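Local coordinates for putative N-acetylmuramoyl-L-alanine amidase,autolysin cwp6 (Peptoclostridium difficile, PDB 5J72), which probably hydrolyses the amide bond between N-acetylmuramic acid and L-alanine in peptidoglycan as a zinc-dependent autolysin, and carries CWB2 modules that bind the cell wall, at residues Gly470-Ala475 and Ser611-Leu616; His530-Asn535 and Cys604-Asn609; Gly540-Tyr545 and Gly576-Thr581; Glu568-Lys573 and Lys623-Gln628. One frame throughout, in Å; residues are numbered along the deposited sequence. Where two conformers were deposited one is given.

Contact 1 of 4, residues Gly470-Ala475 and Ser611-Leu616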
loop_
_atom_site.group_PDB
_atom_site.type_symbol
_atom_site.label_atom_id
_atom_site.label_comp_id
_atom_site.label_asym_id
_atom_site.label_seq_id
_atom_site.Cartn_x
_atom_site.Cartn_y
_atom_site.Cartn_z
ATOM N N GLY A 470 -0.173 20.086 -27.413
ATOM C CA GLY A 470 -1.158 19.081 -27.763
ATOM C C GLY A 470 -0.523 17.722 -27.973
ATOM O O GLY A 470 -1.236 16.780 -28.313
ATOM N N LEU A 471 0.824 17.588 -27.781
ATOM C CA LEU A 471 1.471 16.262 -27.959
ATOM C C LEU A 471 1.143 15.263 -26.791
ATOM O O LEU A 471 0.774 15.677 -25.663
ATOM C CB LEU A 471 2.995 16.424 -28.085
ATOM C CG LEU A 471 3.459 17.530 -29.038
ATOM C CD1 LEU A 471 4.986 17.720 -28.939
ATOM C CD2 LEU A 471 3.088 17.165 -30.491
ATOM N N ASN A 472 1.285 13.954 -27.064
ATOM C CA ASN A 472 1.056 12.903 -26.059
ATOM C C ASN A 472 -0.302 13.021 -25.419
ATOM O O ASN A 472 -0.447 12.812 -24.214
ATOM C CB ASN A 472 2.163 12.925 -24.942
ATOM C CG ASN A 472 3.570 12.640 -25.477
ATOM O OD1 ASN A 472 4.551 12.626 -24.679
ATOM N ND2 ASN A 472 3.785 12.463 -26.820
ATOM N N GLY A 473 -1.343 13.340 -26.247
ATOM C CA GLY A 473 -2.703 13.453 -25.730
ATOM C C GLY A 473 -2.941 14.693 -24.887
ATOM O O GLY A 473 -3.889 14.738 -24.112
ATOM N N GLY A 474 -2.101 15.737 -25.052
ATOM C CA GLY A 474 -2.254 16.937 -24.233
ATOM C C GLY A 474 -1.194 16.854 -23.147
ATOM O O GLY A 474 -1.073 15.849 -22.426
ATOM N N ALA A 475 -0.423 17.900 -23.027
ATOM C CA ALA A 475 0.649 17.894 -22.071
ATOM C C ALA A 475 0.740 19.218 -21.393
ATOM O O ALA A 475 0.599 20.295 -22.027
ATOM C CB ALA A 475 1.983 17.596 -22.811
ATOM N N SER A 611 9.481 15.131 -31.724
ATOM C CA SER A 611 10.586 14.175 -31.616
ATOM C C SER A 611 11.001 13.945 -30.098
ATOM O O SER A 611 11.186 12.804 -29.680
ATOM C CB SER A 611 11.768 14.674 -32.433
ATOM O OG SER A 611 12.886 13.812 -32.272
ATOM N N ASP A 612 11.113 15.042 -29.304
ATOM C CA ASP A 612 11.451 14.990 -27.871
ATOM C C ASP A 612 10.366 14.257 -27.109
ATOM O O ASP A 612 10.658 13.321 -26.374
ATOM C CB ASP A 612 11.587 16.421 -27.297
ATOM C CG ASP A 612 12.870 17.135 -27.644
ATOM O OD1 ASP A 612 13.061 18.280 -27.175
ATOM O OD2 ASP A 612 13.697 16.550 -28.376
ATOM N N MET A 613 9.084 14.675 -27.291
ATOM C CA MET A 613 7.944 14.080 -26.572
ATOM C C MET A 613 7.689 12.625 -26.925
ATOM O O MET A 613 7.152 11.876 -26.102
ATOM C CB MET A 613 6.678 14.912 -26.829
ATOM C CG MET A 613 6.795 16.261 -26.194
ATOM S SD MET A 613 6.742 16.031 -24.367
ATOM C CE MET A 613 8.324 16.397 -23.990
ATOM N N ASP A 614 8.070 12.203 -28.158
ATOM C CA ASP A 614 7.916 10.788 -28.531
ATOM C C ASP A 614 8.830 9.896 -27.586
ATOM O O ASP A 614 8.539 8.718 -27.350
ATOM C CB ASP A 614 8.346 10.586 -30.016
ATOM C CG ASP A 614 7.255 10.960 -31.016
ATOM O OD1 ASP A 614 6.097 11.207 -30.578
ATOM O OD2 ASP A 614 7.554 11.009 -32.232
ATOM N N LYS A 615 9.923 10.469 -27.065
ATOM C CA LYS A 615 10.792 9.717 -26.166
ATOM C C LYS A 615 10.272 9.803 -24.698
ATOM O O LYS A 615 10.873 9.201 -23.794
ATOM C CB LYS A 615 12.232 10.246 -26.236
ATOM C CG LYS A 615 12.897 9.997 -27.593
ATOM C CD LYS A 615 14.057 10.937 -27.794
ATOM C CE LYS A 615 14.613 10.819 -29.190
ATOM N NZ LYS A 615 13.826 11.656 -30.144
ATOM N N LEU A 616 9.178 10.545 -24.473
ATOM C CA LEU A 616 8.587 10.691 -23.123
ATOM C C LEU A 616 7.062 10.413 -23.135
ATOM O O LEU A 616 6.317 10.957 -22.313
ATOM C CB LEU A 616 8.816 12.124 -22.624
ATOM C CG LEU A 616 10.256 12.518 -22.512
ATOM C CD1 LEU A 616 10.380 14.048 -22.485
ATOM C CD2 LEU A 616 10.813 11.882 -21.268
#
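Leu-471 meets Met-613 through a branch methyl: Leu-471 CD1 rests 3.6 Å from Met-613 CG, and the two side chains cross at about a right angle. Beside it the side chain of Asn-472 lies across the end of the helix, with Asn-472 CG 3.7 Å from Met-613 O. Met-613 sets CG anti to its carbonyl carbon (chi1 -68°), which presents CG to the leucine; the bend at chi2 then carries the sulfur past the loop toward the interior, where the side chain also packs on Ile-607. A flexible, unbranched methionine suits this place between a loop and the protein's interior.

Segment 470-475 is a tight turn between the short strands 468-469 and 475-476, closed by Gly-474 N to Leu-471 O at 2.9 Å. Asn-472 and Gly-473 both have positive phi, as in a type I' beta turn, a conformation that asparagine and glycine accept more readily than other residues. The turn precedes Glu-477, a zinc ligand whose side chain lies about 9 Å from that of Met-613.

On the other side, the short helix 610-614 ends in a turn where Leu-616 N reaches Met-613 O at 2.9 Å. Lys-615 NZ folds back to Ser-611 O, also at 2.9 Å, arriving from above the carbonyl plane. Further out, Asp-612 OD1 receives the backbone N-H groups of Phe-606 and Gly-540, and Asp-614 OD1 pairs with Lys-610.

Contact 2 of 4, residues His530-Asn535 and Cys604-Asn609. With ZN (zinc ion), chain I.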
loop_
_atom_site.group_PDB
_atom_site.type_symbol
_atom_site.label_atom_id
_atom_site.label_comp_id
_atom_site.label_asym_id
_atom_site.label_seq_id
_atom_site.Cartn_x
_atom_site.Cartn_y
_atom_site.Cartn_z
ATOM N N HIS A 530 12.141 21.510 -15.190
ATOM C CA HIS A 530 11.208 22.193 -16.078
ATOM C C HIS A 530 11.182 21.561 -17.476
ATOM O O HIS A 530 12.012 20.702 -17.779
ATOM C CB HIS A 530 11.649 23.667 -16.207
ATOM C CG HIS A 530 11.323 24.490 -14.992
ATOM N ND1 HIS A 530 10.287 25.435 -14.989
ATOM C CD2 HIS A 530 11.882 24.487 -13.747
ATOM C CE1 HIS A 530 10.264 25.937 -13.758
ATOM N NE2 HIS A 530 11.193 25.411 -12.962
ATOM N N TYR A 531 10.203 21.959 -18.320
ATOM C CA TYR A 531 10.133 21.500 -19.713
ATOM C C TYR A 531 10.121 22.773 -20.594
ATOM O O TYR A 531 9.497 23.764 -20.202
ATOM C CB TYR A 531 8.899 20.632 -19.949
ATOM C CG TYR A 531 9.170 19.206 -19.525
ATOM C CD1 TYR A 531 9.520 18.234 -20.457
ATOM C CD2 TYR A 531 9.141 18.840 -18.180
ATOM C CE1 TYR A 531 9.853 16.943 -20.064
ATOM C CE2 TYR A 531 9.471 17.546 -17.777
ATOM C CZ TYR A 531 9.832 16.603 -18.720
ATOM O OH TYR A 531 10.167 15.325 -18.321
ATOM N N ASN A 532 10.852 22.772 -21.729
ATOM C CA ASN A 532 10.974 23.949 -22.613
ATOM C C ASN A 532 9.842 24.036 -23.598
ATOM O O ASN A 532 9.024 23.119 -23.703
ATOM C CB ASN A 532 12.257 23.892 -23.440
ATOM C CG ASN A 532 13.176 25.002 -23.106
ATOM O OD1 ASN A 532 12.715 26.128 -22.919
ATOM N ND2 ASN A 532 14.484 24.779 -22.957
ATOM N N ALA A 533 9.813 25.161 -24.337
ATOM C CA ALA A 533 8.795 25.429 -25.381
ATOM C C ALA A 533 9.300 26.598 -26.243
ATOM O O ALA A 533 10.162 27.339 -25.812
ATOM C CB ALA A 533 7.440 25.826 -24.744
ATOM N N SER A 534 8.772 26.733 -27.425
ATOM C CA SER A 534 9.053 27.827 -28.341
ATOM C C SER A 534 7.849 27.706 -29.302
ATOM O O SER A 534 6.877 28.430 -29.170
ATOM C CB SER A 534 10.418 27.655 -29.015
ATOM O OG SER A 534 10.564 26.463 -29.773
ATOM N N ASN A 535 7.923 26.761 -30.225
ATOM C CA ASN A 535 6.871 26.377 -31.176
ATOM C C ASN A 535 7.264 24.924 -31.464
ATOM O O ASN A 535 7.962 24.375 -30.638
ATOM C CB ASN A 535 6.812 27.271 -32.440
ATOM C CG ASN A 535 8.035 28.112 -32.670
ATOM O OD1 ASN A 535 9.035 27.620 -33.215
ATOM N ND2 ASN A 535 8.044 29.377 -32.279
ATOM N N CYS A 604 14.331 19.593 -19.292
ATOM C CA CYS A 604 14.445 18.208 -19.770
ATOM C C CYS A 604 14.336 17.991 -21.253
ATOM O O CYS A 604 15.063 17.184 -21.824
ATOM C CB CYS A 604 13.393 17.342 -19.072
ATOM S SG CYS A 604 13.483 17.452 -17.267
ATOM N N ALA A 605 13.352 18.669 -21.861
ATOM C CA ALA A 605 13.035 18.495 -23.267
ATOM C C ALA A 605 12.015 19.587 -23.631
ATOM O O ALA A 605 11.522 20.289 -22.732
ATOM C CB ALA A 605 12.393 17.131 -23.460
ATOM N N PHE A 606 11.726 19.751 -24.942
ATOM C CA PHE A 606 10.739 20.732 -25.403
ATOM C C PHE A 606 9.461 20.001 -25.393
ATOM O O PHE A 606 9.305 19.040 -26.138
ATOM C CB PHE A 606 11.061 21.262 -26.829
ATOM C CG PHE A 606 12.050 22.403 -26.772
ATOM C CD1 PHE A 606 13.361 22.186 -26.373
ATOM C CD2 PHE A 606 11.649 23.703 -27.034
ATOM C CE1 PHE A 606 14.247 23.242 -26.236
ATOM C CE2 PHE A 606 12.543 24.758 -26.892
ATOM C CZ PHE A 606 13.836 24.518 -26.492
ATOM N N ILE A 607 8.514 20.448 -24.537
ATOM C CA ILE A 607 7.214 19.770 -24.394
ATOM C C ILE A 607 6.305 19.957 -25.645
ATOM O O ILE A 607 5.307 19.239 -25.774
ATOM C CB ILE A 607 6.501 20.292 -23.091
ATOM C CG1 ILE A 607 5.527 19.209 -22.577
ATOM C CG2 ILE A 607 5.735 21.638 -23.348
ATOM C CD1 ILE A 607 5.090 19.512 -21.148
ATOM N N ASP A 608 6.683 20.885 -26.556
ATOM C CA ASP A 608 5.955 21.165 -27.814
ATOM C C ASP A 608 6.775 20.631 -28.999
ATOM O O ASP A 608 6.501 21.002 -30.136
ATOM C CB ASP A 608 5.707 22.693 -28.004
ATOM C CG ASP A 608 6.996 23.526 -27.919
ATOM O OD1 ASP A 608 6.943 24.746 -28.214
ATOM O OD2 ASP A 608 8.067 22.953 -27.552
ATOM N N ASN A 609 7.792 19.779 -28.760
ATOM C CA ASN A 609 8.532 19.199 -29.905
ATOM C C ASN A 609 8.191 17.696 -30.000
ATOM O O ASN A 609 8.463 16.941 -29.069
ATOM C CB ASN A 609 10.041 19.389 -29.782
ATOM C CG ASN A 609 10.751 18.728 -30.945
ATOM O OD1 ASN A 609 11.120 17.540 -30.860
ATOM N ND2 ASN A 609 10.942 19.419 -32.076
HETATM ZN ZN ZN I . 9.164 26.204 -16.714
HETATM O O HOH W 1 10.457 26.129 -18.441
HETATM O O HOH W 2 9.928 28.182 -16.321
HETATM O O HOH W 3 7.950 27.324 -18.381
#
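Asn-532 O is approached by two groups of segment 604-609: Ile-607 N donates to it at 2.8 Å, and Phe-606 CA makes a CA-H...O contact at 3.4 Å. With Asn-532 N bonded to Ala-605 O and Cys-604 N to His-530 O, this is parallel pairing of strands 525-532 and 599-606 in the mixed sheet of the amidase domain. His-530 ND1 binds the zinc ion at 2.2 Å, and His-460, Glu-477 and three waters complete the site.

Asn-532 lies side by side with Phe-606. Its CB stands 3.3 Å from the ring centroid, almost on the ring normal, and its amide stacks over the ring with the planes only 19° apart; a flat amide can lie against an aromatic face closely. Earlier along the strands, Cys-604 CB sits over one face of Tyr-531, offset toward the rim and 3.9 Å from the centroid, with the sulfur oblique to the ring. Cysteine is small and largely apolar and fits against the face of this ring, whose OH bonds Thr-484.

Past the strand end, Asp-608 turns back from the type I turn of 606-609 and holds the departing loop: Ser-534 N points straight at Asp-608 OD1 (2.8 Å, 178°) on the syn side of the carboxylate.

Contact 3 of 4, residues Gly540-Tyr545 and Gly576-Thr581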
loop_
_atom_site.group_PDB
_atom_site.type_symbol
_atom_site.label_atom_id
_atom_site.label_comp_id
_atom_site.label_asym_id
_atom_site.label_seq_id
_atom_site.Cartn_x
_atom_site.Cartn_y
_atom_site.Cartn_z
ATOM N N GLY A 540 15.466 19.453 -27.788
ATOM C CA GLY A 540 16.702 19.168 -27.072
ATOM C C GLY A 540 16.617 19.484 -25.585
ATOM O O GLY A 540 15.571 19.900 -25.073
ATOM N N VAL A 541 17.760 19.297 -24.897
ATOM C CA VAL A 541 17.899 19.486 -23.455
ATOM C C VAL A 541 18.976 20.546 -23.191
ATOM O O VAL A 541 19.987 20.621 -23.917
ATOM C CB VAL A 541 18.274 18.091 -22.812
ATOM C CG1 VAL A 541 19.496 17.484 -23.496
ATOM C CG2 VAL A 541 18.608 18.244 -21.327
ATOM N N GLU A 542 18.761 21.383 -22.162
ATOM C CA GLU A 542 19.725 22.398 -21.735
ATOM C C GLU A 542 19.569 22.563 -20.260
ATOM O O GLU A 542 18.490 22.297 -19.737
ATOM C CB GLU A 542 19.469 23.751 -22.410
ATOM C CG GLU A 542 18.022 24.224 -22.225
ATOM C CD GLU A 542 17.726 25.473 -23.105
ATOM O OE1 GLU A 542 18.383 25.626 -24.180
ATOM O OE2 GLU A 542 16.869 26.290 -22.710
ATOM N N ILE A 543 20.607 22.977 -19.593
ATOM C CA ILE A 543 20.503 23.173 -18.174
ATOM C C ILE A 543 21.112 24.534 -17.876
ATOM O O ILE A 543 22.178 24.841 -18.402
ATOM C CB ILE A 543 21.275 22.021 -17.455
ATOM C CG1 ILE A 543 20.668 20.613 -17.897
ATOM C CG2 ILE A 543 21.226 22.236 -15.922
ATOM C CD1 ILE A 543 21.279 19.438 -17.219
ATOM N N TYR A 544 20.480 25.324 -17.027
ATOM C CA TYR A 544 21.021 26.604 -16.606
ATOM C C TYR A 544 21.751 26.458 -15.338
ATOM O O TYR A 544 21.280 25.724 -14.442
ATOM C CB TYR A 544 19.882 27.607 -16.383
ATOM C CG TYR A 544 19.307 28.032 -17.700
ATOM C CD1 TYR A 544 18.248 27.352 -18.262
ATOM C CD2 TYR A 544 19.882 29.078 -18.430
ATOM C CE1 TYR A 544 17.768 27.682 -19.517
ATOM C CE2 TYR A 544 19.414 29.409 -19.685
ATOM C CZ TYR A 544 18.358 28.707 -20.228
ATOM O OH TYR A 544 17.897 28.989 -21.486
ATOM N N TYR A 545 22.876 27.146 -15.175
ATOM C CA TYR A 545 23.586 27.050 -13.916
ATOM C C TYR A 545 23.997 28.491 -13.490
ATOM O O TYR A 545 23.706 29.398 -14.249
ATOM C CB TYR A 545 24.795 26.076 -14.028
ATOM C CG TYR A 545 25.837 26.536 -15.032
ATOM C CD1 TYR A 545 25.634 26.372 -16.406
ATOM C CD2 TYR A 545 27.008 27.152 -14.611
ATOM C CE1 TYR A 545 26.576 26.829 -17.331
ATOM C CE2 TYR A 545 27.960 27.596 -15.529
ATOM C CZ TYR A 545 27.738 27.435 -16.882
ATOM O OH TYR A 545 28.704 27.879 -17.762
ATOM N N GLY A 576 23.468 22.071 -24.540
ATOM C CA GLY A 576 24.533 22.534 -23.667
ATOM C C GLY A 576 24.048 23.085 -22.351
ATOM O O GLY A 576 22.847 23.128 -22.121
ATOM N N ILE A 577 24.994 23.490 -21.491
ATOM C CA ILE A 577 24.701 24.093 -20.213
ATOM C C ILE A 577 24.742 25.616 -20.496
ATOM O O ILE A 577 25.564 26.055 -21.317
ATOM C CB ILE A 577 25.696 23.600 -19.164
ATOM C CG1 ILE A 577 27.155 23.891 -19.552
ATOM C CG2 ILE A 577 25.527 22.077 -19.028
ATOM C CD1 ILE A 577 28.094 23.749 -18.362
ATOM N N LYS A 578 23.887 26.410 -19.863
ATOM C CA LYS A 578 23.807 27.835 -20.166
ATOM C C LYS A 578 23.719 28.732 -18.959
ATOM O O LYS A 578 23.338 28.285 -17.868
ATOM C CB LYS A 578 22.558 28.063 -20.944
ATOM C CG LYS A 578 22.464 27.366 -22.244
ATOM C CD LYS A 578 21.169 27.765 -22.869
ATOM C CE LYS A 578 21.169 27.590 -24.357
ATOM N NZ LYS A 578 21.200 26.168 -24.733
ATOM N N THR A 579 24.130 30.011 -19.103
ATOM C CA THR A 579 23.934 30.955 -18.029
ATOM C C THR A 579 23.083 32.065 -18.666
ATOM O O THR A 579 23.014 32.184 -19.893
ATOM C CB THR A 579 25.191 31.494 -17.396
ATOM O OG1 THR A 579 25.937 32.234 -18.368
ATOM C CG2 THR A 579 26.037 30.431 -16.830
ATOM N N ARG A 580 22.404 32.846 -17.837
ATOM C CA ARG A 580 21.559 33.917 -18.327
ATOM C C ARG A 580 21.501 34.958 -17.219
ATOM O O ARG A 580 21.334 34.628 -16.044
ATOM C CB ARG A 580 20.211 33.378 -18.712
ATOM C CG ARG A 580 19.446 34.374 -19.540
ATOM C CD ARG A 580 17.965 34.078 -19.527
ATOM N NE ARG A 580 17.212 35.294 -19.837
ATOM C CZ ARG A 580 16.000 35.289 -20.371
ATOM N NH1 ARG A 580 15.400 34.141 -20.660
ATOM N NH2 ARG A 580 15.371 36.435 -20.613
ATOM N N THR A 581 21.682 36.241 -17.594
ATOM C CA THR A 581 21.727 37.289 -16.578
ATOM C C THR A 581 20.747 38.426 -16.820
ATOM O O THR A 581 20.179 38.582 -17.908
ATOM C CB THR A 581 23.134 37.915 -16.532
ATOM O OG1 THR A 581 23.419 38.380 -17.865
ATOM C CG2 THR A 581 24.201 36.928 -16.074
HETATM O O HOH W 4 22.271 31.772 -15.095
HETATM O O HOH W 5 28.006 27.864 -20.650
#
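Lys-578 lies obliquely against Tyr-544, with Lys-578 CB 3.6 Å from Tyr-544 CE2 at the start and the lysine CD near the phenol OH further out; the methylenes slant across the aromatic side chain, touching it at both places. At the lysine's end a bend in the last torsion (chi4 69°) swings the ammonium to Glu-542: NZ to OE1 is a salt bridge of 2.9 Å, reached from above the carboxylate plane. Tyr-544 OH donates to the other oxygen, Glu-542 OE2, at 3.1 Å, again from above the plane. The carboxylate is thus held through both oxygens. Arg-575 adds a second salt bridge to OE1, and Arg-575 O accepts a hydrogen bond from Lys-578 NZ. Tyrosine and lysine suit this face, since each is apolar along its length and polar at its end.

Tyr-545 is clamped differently. Thr-579 CG2 sits over one face of its ring, 3.6 Å from the centroid, while Ile-577 CD1 touches Tyr-545 CE1 at 3.6 Å obliquely. In the ring plane, water 5 links Tyr-545 OH to Ile-577 O.

The backbones run parallel, with Lys-578 N to Ile-543 O at 2.7 Å and Tyr-545 N to Lys-578 O at 3.0 Å. They form a beta-alpha-beta unit through helix 554-569, on which Ile-543 packs by way of Ala-559 and Ile-562. Strand 574-578 lies at one edge of the amidase domain's mixed sheet, whereas 541-544 also pairs, antiparallel, with 599-606.

Contact 4 of 4, residues Glu568-Lys573 and Lys623-Gln628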
loop_
_atom_site.group_PDB
_atom_site.type_symbol
_atom_site.label_atom_id
_atom_site.label_comp_id
_atom_site.label_asym_id
_atom_site.label_seq_id
_atom_site.Cartn_x
_atom_site.Cartn_y
_atom_site.Cartn_z
ATOM N N GLU A 568 22.680 10.001 -22.090
ATOM C CA GLU A 568 23.004 8.560 -22.142
ATOM C C GLU A 568 21.749 7.733 -22.466
ATOM O O GLU A 568 21.903 6.625 -22.970
ATOM C CB GLU A 568 23.651 8.084 -20.782
ATOM C CG GLU A 568 25.061 8.658 -20.641
ATOM C CD GLU A 568 25.825 8.202 -19.380
ATOM O OE1 GLU A 568 25.242 7.506 -18.518
ATOM O OE2 GLU A 568 27.050 8.564 -19.272
ATOM N N LYS A 569 20.496 8.241 -22.221
ATOM C CA LYS A 569 19.272 7.441 -22.486
ATOM C C LYS A 569 18.344 8.088 -23.442
ATOM O O LYS A 569 17.355 7.491 -23.819
ATOM C CB LYS A 569 18.413 7.221 -21.215
ATOM C CG LYS A 569 19.148 6.569 -20.092
ATOM C CD LYS A 569 19.270 5.085 -20.297
ATOM C CE LYS A 569 20.654 4.706 -19.847
ATOM N NZ LYS A 569 20.783 3.252 -19.610
ATOM N N PHE A 570 18.625 9.310 -23.814
ATOM C CA PHE A 570 17.738 10.039 -24.691
ATOM C C PHE A 570 18.508 10.651 -25.863
ATOM O O PHE A 570 19.372 11.499 -25.609
ATOM C CB PHE A 570 17.061 11.193 -23.869
ATOM C CG PHE A 570 16.075 10.660 -22.855
ATOM C CD1 PHE A 570 14.790 10.311 -23.230
ATOM C CD2 PHE A 570 16.447 10.465 -21.544
ATOM C CE1 PHE A 570 13.901 9.769 -22.305
ATOM C CE2 PHE A 570 15.546 9.921 -20.617
ATOM C CZ PHE A 570 14.283 9.581 -21.018
ATOM N N ASN A 571 18.200 10.275 -27.114
ATOM C CA ASN A 571 18.929 10.871 -28.234
ATOM C C ASN A 571 18.269 12.181 -28.644
ATOM O O ASN A 571 17.604 12.232 -29.671
ATOM C CB ASN A 571 18.982 9.926 -29.473
ATOM C CG ASN A 571 20.073 10.352 -30.463
ATOM N N MET A 572 18.450 13.231 -27.834
ATOM C CA MET A 572 17.902 14.567 -28.098
ATOM C C MET A 572 19.037 15.518 -28.382
ATOM O O MET A 572 20.178 15.233 -28.012
ATOM C CB MET A 572 17.144 15.105 -26.873
ATOM C CG MET A 572 15.859 14.379 -26.596
ATOM S SD MET A 572 15.106 15.038 -25.076
ATOM C CE MET A 572 13.864 13.685 -24.647
ATOM N N LYS A 573 18.759 16.644 -29.008
ATOM C CA LYS A 573 19.834 17.568 -29.271
ATOM C C LYS A 573 20.449 18.086 -27.969
ATOM O O LYS A 573 19.744 18.442 -27.007
ATOM C CB LYS A 573 19.336 18.743 -30.121
ATOM C CG LYS A 573 20.429 19.805 -30.357
ATOM C CD LYS A 573 19.996 20.807 -31.434
ATOM C CE LYS A 573 18.624 21.366 -31.151
ATOM N NZ LYS A 573 18.158 22.252 -32.251
ATOM N N LYS A 623 9.702 8.236 -16.165
ATOM C CA LYS A 623 10.431 7.778 -14.993
ATOM C C LYS A 623 11.968 7.659 -15.365
ATOM O O LYS A 623 12.815 8.006 -14.564
ATOM C CB LYS A 623 9.878 6.434 -14.537
ATOM C CG LYS A 623 10.652 5.939 -13.327
ATOM C CD LYS A 623 10.098 4.622 -12.779
ATOM C CE LYS A 623 10.533 4.484 -11.324
ATOM N NZ LYS A 623 9.935 5.548 -10.442
ATOM N N THR A 624 12.294 7.224 -16.581
ATOM C CA THR A 624 13.716 7.109 -16.974
ATOM C C THR A 624 14.366 8.505 -16.990
ATOM O O THR A 624 15.493 8.680 -16.542
ATOM C CB THR A 624 13.813 6.460 -18.349
ATOM O OG1 THR A 624 13.308 5.135 -18.182
ATOM C CG2 THR A 624 15.268 6.400 -18.877
ATOM N N MET A 625 13.633 9.496 -17.481
ATOM C CA MET A 625 14.148 10.869 -17.475
ATOM C C MET A 625 14.462 11.278 -16.062
ATOM O O MET A 625 15.548 11.816 -15.809
ATOM C CB MET A 625 13.108 11.805 -18.076
ATOM C CG MET A 625 13.528 13.291 -17.945
ATOM S SD MET A 625 15.028 13.717 -18.924
ATOM C CE MET A 625 14.365 13.636 -20.672
ATOM N N GLY A 626 13.535 11.017 -15.069
ATOM C CA GLY A 626 13.840 11.427 -13.704
ATOM C C GLY A 626 15.022 10.649 -13.124
ATOM O O GLY A 626 15.846 11.198 -12.387
ATOM N N THR A 627 15.060 9.355 -13.411
ATOM C CA THR A 627 16.161 8.547 -12.896
ATOM C C THR A 627 17.549 9.101 -13.399
ATOM O O THR A 627 18.477 9.229 -12.591
ATOM C CB THR A 627 16.036 7.117 -13.453
ATOM O OG1 THR A 627 14.778 6.593 -12.951
ATOM C CG2 THR A 627 17.283 6.222 -12.975
ATOM N N GLN A 628 17.663 9.400 -14.694
ATOM C CA GLN A 628 18.943 9.928 -15.227
ATOM C C GLN A 628 19.313 11.227 -14.532
ATOM O O GLN A 628 20.487 11.480 -14.191
ATOM C CB GLN A 628 18.836 10.135 -16.736
ATOM C CG GLN A 628 18.589 8.854 -17.544
ATOM C CD GLN A 628 19.598 7.770 -17.160
ATOM O OE1 GLN A 628 19.258 6.761 -16.525
ATOM N NE2 GLN A 628 20.898 7.980 -17.486
HETATM O O HOH W 6 23.194 6.033 -17.510
#
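The first torsion of Met-625 sets CG anti to its backbone N (chi1 173°), and two further bends, beginning with chi2 at 66°, fold the methyl round until it faces Phe-570. Met-625 CE then stands over the centre of the ring, 3.8 Å from the centroid and 8° off the normal, a CH-pi contact. The sulfur lies obliquely to the same ring, 4.7 Å from its centroid, so this is a Met-aromatic pair. It joins the loop that follows helix 554-569 to helix 619-637, two of the helices that flank the mixed sheet of the amidase domain.

Met-572, extended beyond CG, brings its CE to 4.0 Å from Met-625 CE, and both methionines also pack on strand 599-606, through Ala-605 and Cys-604. Supple thioether chains can mould themselves to a ring, a helix and a strand at once. Thr-624 contributes its methyl, with Thr-624 CG2 3.9 Å from Phe-570 CE2, while its hydroxyl turns to Glu-620 O of its own helix.

At the outer side, exposed Lys-569 and Glu-568 meet the buried Gln-628. The aliphatic part of Lys-569 crosses Gln-628 at about a right angle, with Lys-569 CG 3.2 Å from Gln-628 CD, a tight and perhaps strained contact of methylene against amide. Glu-568 OE1 forms a salt bridge with Arg-565, whose backbone O accepts from Gln-628 NE2. The same NE2 also donates to water 6 at 3.0 Å, and that water donates a hydrogen bond to Glu-568 OE1 at 2.7 Å.

All four contacts belong to the amidase domain. Contacts 2 and 3 lie in the same mixed sheet, where strand 599-606 neighbours 541-544, and both rest on parallel backbone pairing; Asn-532 and Glu-542 approach each other between them. Contact 2 alone carries a zinc ligand, whereas contact 3, at an edge strand, adds a salt bridge and bridging waters. Contacts 1 and 4 have no clear direct hydrogen bond across their segments and work by side-chain packing, contact 1 between a partly exposed turn and a short helix, contact 4 from a buried aromatic-methionine cluster out to exposed Lys-569 and Glu-568. Asp-612 of contact 1 ties in both sheet contacts, and Leu-616 meets Phe-570 of contact 4.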